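Local coordinates for protein Cyclase/dehydrase (Mycobacterium smegmatis str. MC2 155, PDB 5Z8O) that is of unknown function but, as a START-superfamily protein related to polyketide cyclases and lipid-transport proteins, probably binds a hydrophobic ligand, at residues B[87-92]-B[107-112]. Numbering follows the deposited sequence.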
loop_
_atom_site.group_PDB
_atom_site.type_symbol
_atom_site.label_atom_id
_atom_site.label_comp_id
_atom_site.label_asym_id
_atom_site.label_seq_id
_atom_site.Cartn_x
_atom_site.Cartn_y
_atom_site.Cartn_z
ATOM N N THR B 87 -1.854 7.991 12.158
ATOM C CA THR B 87 -0.404 8.061 12.287
ATOM C C THR B 87 0.181 6.844 12.989
ATOM O O THR B 87 1.363 6.538 12.793
ATOM C CB THR B 87 0.011 9.318 13.058
ATOM O OG1 THR B 87 -0.643 9.334 14.329
ATOM C CG2 THR B 87 -0.369 10.570 12.290
ATOM N N LYS B 88 -0.615 6.147 13.795
ATOM C CA LYS B 88 -0.166 4.966 14.519
ATOM C C LYS B 88 -1.332 3.996 14.622
ATOM O O LYS B 88 -2.471 4.411 14.852
ATOM C CB LYS B 88 0.350 5.329 15.920
ATOM C CG LYS B 88 0.672 4.139 16.822
ATOM C CD LYS B 88 1.245 4.601 18.163
ATOM C CE LYS B 88 1.090 3.537 19.229
ATOM N NZ LYS B 88 2.011 3.745 20.387
ATOM N N GLN B 89 -1.045 2.709 14.431
ATOM C CA GLN B 89 -2.013 1.660 14.739
ATOM C C GLN B 89 -1.231 0.392 15.050
ATOM O O GLN B 89 -0.668 -0.233 14.145
ATOM C CB GLN B 89 -2.997 1.442 13.595
ATOM C CG GLN B 89 -4.101 0.455 13.935
ATOM C CD GLN B 89 -3.872 -0.901 13.318
ATOM O OE1 GLN B 89 -3.139 -1.028 12.337
ATOM N NE2 GLN B 89 -4.484 -1.929 13.895
ATOM N N GLU B 90 -1.169 0.034 16.329
ATOM C CA GLU B 90 -0.463 -1.155 16.785
ATOM C C GLU B 90 -1.473 -2.106 17.410
ATOM O O GLU B 90 -2.162 -1.739 18.367
ATOM C CB GLU B 90 0.631 -0.777 17.780
ATOM C CG GLU B 90 1.713 0.102 17.167
ATOM C CD GLU B 90 2.782 0.489 18.169
ATOM O OE1 GLU B 90 2.665 0.082 19.343
ATOM O OE2 GLU B 90 3.721 1.221 17.787
ATOM N N GLN B 91 -1.581 -3.312 16.850
ATOM C CA GLN B 91 -2.582 -4.283 17.277
ATOM C C GLN B 91 -1.913 -5.618 17.567
ATOM O O GLN B 91 -1.158 -6.131 16.736
ATOM C CB GLN B 91 -3.673 -4.452 16.217
ATOM C CG GLN B 91 -4.804 -5.366 16.657
ATOM C CD GLN B 91 -6.038 -5.223 15.797
ATOM O OE1 GLN B 91 -7.103 -4.849 16.283
ATOM N NE2 GLN B 91 -5.903 -5.528 14.512
ATOM N N ARG B 92 -2.184 -6.176 18.746
ATOM C CA ARG B 92 -1.591 -7.437 19.177
ATOM C C ARG B 92 -2.687 -8.461 19.437
ATOM O O ARG B 92 -3.622 -8.190 20.199
ATOM C CB ARG B 92 -0.738 -7.229 20.435
ATOM C CG ARG B 92 0.019 -8.454 20.901
ATOM C CD ARG B 92 0.743 -8.171 22.210
ATOM N NE ARG B 92 1.557 -6.962 22.106
ATOM C CZ ARG B 92 2.831 -6.939 21.725
ATOM N NH1 ARG B 92 3.454 -8.066 21.408
ATOM N NH2 ARG B 92 3.483 -5.787 21.660
ATOM N N VAL B 107 -6.912 -9.134 22.499
ATOM C CA VAL B 107 -6.586 -8.150 21.468
ATOM C C VAL B 107 -6.319 -6.813 22.144
ATOM O O VAL B 107 -7.165 -6.309 22.894
ATOM C CB VAL B 107 -7.703 -8.018 20.419
ATOM C CG1 VAL B 107 -7.211 -7.202 19.230
ATOM C CG2 VAL B 107 -8.170 -9.388 19.965
ATOM N N ASP B 108 -5.144 -6.242 21.884
ATOM C CA ASP B 108 -4.814 -4.882 22.286
ATOM C C ASP B 108 -4.708 -4.009 21.044
ATOM O O ASP B 108 -4.118 -4.418 20.042
ATOM C CB ASP B 108 -3.496 -4.828 23.062
ATOM C CG ASP B 108 -3.536 -5.640 24.334
ATOM O OD1 ASP B 108 -2.462 -6.102 24.768
ATOM O OD2 ASP B 108 -4.634 -5.820 24.900
ATOM N N LEU B 109 -5.269 -2.803 21.110
ATOM C CA LEU B 109 -5.241 -1.883 19.980
ATOM C C LEU B 109 -4.846 -0.496 20.463
ATOM O O LEU B 109 -5.497 0.067 21.348
ATOM C CB LEU B 109 -6.597 -1.846 19.273
ATOM C CG LEU B 109 -6.712 -0.845 18.126
ATOM C CD1 LEU B 109 -5.860 -1.297 16.936
ATOM C CD2 LEU B 109 -8.166 -0.669 17.722
ATOM N N ASP B 110 -3.775 0.043 19.886
ATOM C CA ASP B 110 -3.209 1.330 20.276
ATOM C C ASP B 110 -3.117 2.186 19.020
ATOM O O ASP B 110 -2.285 1.916 18.147
ATOM C CB ASP B 110 -1.840 1.150 20.935
ATOM C CG ASP B 110 -1.354 2.408 21.621
ATOM O OD1 ASP B 110 -2.175 3.323 21.833
ATOM O OD2 ASP B 110 -0.155 2.472 21.960
ATOM N N VAL B 111 -3.972 3.206 18.916
ATOM C CA VAL B 111 -4.080 3.989 17.692
ATOM C C VAL B 111 -3.849 5.470 17.978
ATOM O O VAL B 111 -4.061 5.969 19.086
ATOM C CB VAL B 111 -5.441 3.788 16.989
ATOM C CG1 VAL B 111 -5.670 2.325 16.684
ATOM C CG2 VAL B 111 -6.568 4.327 17.846
ATOM N N GLU B 112 -3.420 6.171 16.928
ATOM C CA GLU B 112 -3.267 7.619 16.877
ATOM C C GLU B 112 -3.925 8.054 15.575
ATOM O O GLU B 112 -3.666 7.451 14.529
ATOM C CB GLU B 112 -1.784 8.037 16.822
ATOM C CG GLU B 112 -0.891 8.028 18.075
ATOM C CD GLU B 112 -1.518 8.585 19.325
ATOM O OE1 GLU B 112 -1.303 8.002 20.406
ATOM O OE2 GLU B 112 -2.211 9.617 19.233
HETATM O O HOH W 1 0.172 -4.603 23.206
#
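K88 reaches diagonally along the sheet to D110, where its NZ forms a salt bridge with D110 OD2 (3.0 Å), approaching from above the carboxylate plane. With CG anti to the backbone N (chi1 172°) and the rest of the chain extended, the lysine also lays CE against the aspartate, while its CB packs on E112 CB at 3.6 Å. A longer ionic contact joins the same NZ to E90 OE1 (3.9 Å), so the ammonium group probably offsets the mutual repulsion of the two neighbouring carboxylates. Farther along this face a water accepts from R92 NE and donates weakly to D108 OD1; the stronger partners of R92 and D108 are Q75 and S5, respectively, and F77 lies in a cation-pi contact with R92.

On the other face, Q89 bends at chi2 (-103°), setting its amide NE2 3.4 Å from L109 CD1 and its CG beside V111 CG1. Q91 stays extended and brings OE1 between V107 CG1 and the same leucine methyl, both at 3.8 Å. Helix 119-144 packs on this side through V122, A126 and L130.

Paired backbone bonds link E90 with D110 and R92 with D108. At the other end T87 and K88 both lie opposite E112, a classic beta bulge in which T87 N and, more weakly, K88 N bond to E112 O, within an antiparallel hairpin of the helix-grip fold, where the curved sheet wraps the long C-terminal helix.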